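Local coordinates for putative uncharacterized protein (Campylobacter jejuni, PDB 5TPU) that is a cupin-fold protein of the WxcM-like family, forms a dimer and binds thymidine-5'-diphosphate, at residues A26-N29 with N30-P34. The protein carries 3 engineered substitutions. Numbering follows the deposited sequence.
With TYD (thymidine-5'-diphosphate), chain F.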
# COMPACT_ATOMS: atom_id res chain seq x y z
N ALA A 26 4.35 3.70 -8.30
CA ALA A 26 2.88 3.65 -8.49
C ALA A 26 2.51 2.38 -9.20
O ALA A 26 3.20 1.95 -10.14
CB ALA A 26 2.36 4.85 -9.28
N LEU A 27 1.40 1.81 -8.75
CA LEU A 27 0.83 0.62 -9.31
C LEU A 27 -0.64 0.81 -9.62
O LEU A 27 -1.44 1.25 -8.77
CB LEU A 27 1.01 -0.54 -8.33
CG LEU A 27 2.49 -0.91 -8.12
CD1 LEU A 27 3.02 -0.23 -6.87
CD2 LEU A 27 2.64 -2.41 -7.94
N GLU A 28 -1.03 0.42 -10.84
CA GLU A 28 -2.42 0.62 -11.30
C GLU A 28 -3.06 -0.71 -11.68
O GLU A 28 -2.37 -1.65 -12.11
CB GLU A 28 -2.43 1.57 -12.49
CG GLU A 28 -2.11 2.99 -12.08
CD GLU A 28 -2.10 3.97 -13.24
OE1 GLU A 28 -1.96 3.56 -14.41
OE2 GLU A 28 -2.22 5.17 -12.94
N ASN A 29 -4.37 -0.80 -11.52
CA ASN A 29 -5.13 -2.00 -11.92
C ASN A 29 -4.80 -2.43 -13.32
O ASN A 29 -4.74 -1.60 -14.21
CB ASN A 29 -6.63 -1.77 -11.92
CG ASN A 29 -7.19 -1.61 -10.53
OD1 ASN A 29 -6.53 -1.91 -9.53
ND2 ASN A 29 -8.43 -1.11 -10.47
N ASN A 30 -4.60 -3.73 -13.49
CA ASN A 30 -4.36 -4.36 -14.80
C ASN A 30 -3.18 -3.79 -15.61
O ASN A 30 -3.07 -3.97 -16.81
CB ASN A 30 -5.67 -4.42 -15.59
CG ASN A 30 -6.73 -5.21 -14.84
OD1 ASN A 30 -6.54 -6.40 -14.53
ND2 ASN A 30 -7.83 -4.54 -14.48
N LYS A 31 -2.22 -3.22 -14.89
CA LYS A 31 -1.09 -2.54 -15.47
C LYS A 31 0.09 -3.17 -14.74
O LYS A 31 0.45 -4.29 -15.07
CB LYS A 31 -1.27 -1.06 -15.22
CG LYS A 31 -1.06 -0.16 -16.42
CD LYS A 31 -0.11 0.96 -16.05
CE LYS A 31 0.14 1.87 -17.22
NZ LYS A 31 1.39 2.65 -16.96
N GLU A 32 0.60 -2.55 -13.68
CA GLU A 32 1.70 -3.17 -12.93
C GLU A 32 1.20 -4.37 -12.17
O GLU A 32 1.97 -5.28 -11.86
CB GLU A 32 2.35 -2.20 -11.94
CG GLU A 32 3.07 -1.05 -12.61
CD GLU A 32 2.15 0.06 -13.10
OE1 GLU A 32 0.91 0.02 -12.91
OE2 GLU A 32 2.70 1.02 -13.67
N VAL A 33 -0.09 -4.36 -11.84
CA VAL A 33 -0.73 -5.39 -11.05
C VAL A 33 -1.62 -6.08 -12.06
O VAL A 33 -2.42 -5.39 -12.67
CB VAL A 33 -1.60 -4.70 -9.96
CG1 VAL A 33 -2.45 -5.70 -9.19
CG2 VAL A 33 -0.75 -3.93 -8.99
N PRO A 34 -1.52 -7.43 -12.22
CA PRO A 34 -2.33 -8.16 -13.21
C PRO A 34 -3.75 -8.42 -12.77
O PRO A 34 -4.32 -9.43 -13.11
CB PRO A 34 -1.61 -9.51 -13.33
CG PRO A 34 -1.04 -9.73 -11.97
CD PRO A 34 -0.65 -8.35 -11.47
PA TYD F . 3.94 14.14 -8.00
O1A TYD F . 2.48 13.83 -7.75
O2A TYD F . 4.83 14.71 -6.95
O3A TYD F . 3.91 15.25 -9.18
PB TYD F . 5.02 16.41 -9.39
O1B TYD F . 4.81 17.29 -8.17
O2B TYD F . 6.38 15.76 -9.38
O3B TYD F . 4.61 16.87 -10.76
O5' TYD F . 4.68 13.01 -8.88
C5' TYD F . 6.09 12.78 -8.75
C4' TYD F . 6.58 12.02 -9.97
O4' TYD F . 6.04 10.70 -9.96
C3' TYD F . 6.11 12.72 -11.24
O3' TYD F . 7.24 12.80 -12.11
C2' TYD F . 5.00 11.84 -11.78
C1' TYD F . 5.19 10.48 -11.09
N1 TYD F . 3.93 9.85 -10.65
C2 TYD F . 3.49 8.68 -11.31
O2 TYD F . 4.18 8.19 -12.22
N3 TYD F . 2.39 8.02 -10.99
C4 TYD F . 1.65 8.47 -9.99
O4 TYD F . 0.63 7.85 -9.72
C5 TYD F . 2.02 9.69 -9.28
C5M TYD F . 1.23 10.23 -8.14
C6 TYD F . 3.19 10.34 -9.66
O HOH W 1 5.09 1.70 -11.96
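The carboxylate of Glu32 folds back against the strand it follows: Glu28 N–H meets OE1 from above the carboxylate plane, 38° out of it, with Glu28 N and Glu32 OE1 2.9 Å apart. The other oxygen is served by a water, which donates to Glu32 OE2 and to Ala26 O (2.6 Å), so both oxygens are tied to the strand's end. A bend at chi2 (79°) turns the Glu32 chain back, while its CB lies 4.0 Å from Leu27 CD2. Val33 CG2, anti to its carbonyl carbon, meets Leu27 CD2 at 3.9 Å, the two side chains crossing at about a right angle beside Leu115. A type II turn from Glu28 to Lys31 reverses the chain, closed by Lys31 N to Glu28 O at 3.2 Å. Alongside, the extended Glu28 chain runs the same way as Lys31, OE1 3.6 Å from Lys31 CD, while OE2 accepts from Tyr120 N of the second subunit. Residues 26–28 extend a sheet of that subunit, and Ala26 CB lies 3.5 Å from O4 of thymidine-5'-diphosphate. Glu32 thus holds the strand's end by one direct and one water-mediated bond, and nearby Lys31 would probably help keep both carboxylates ionised.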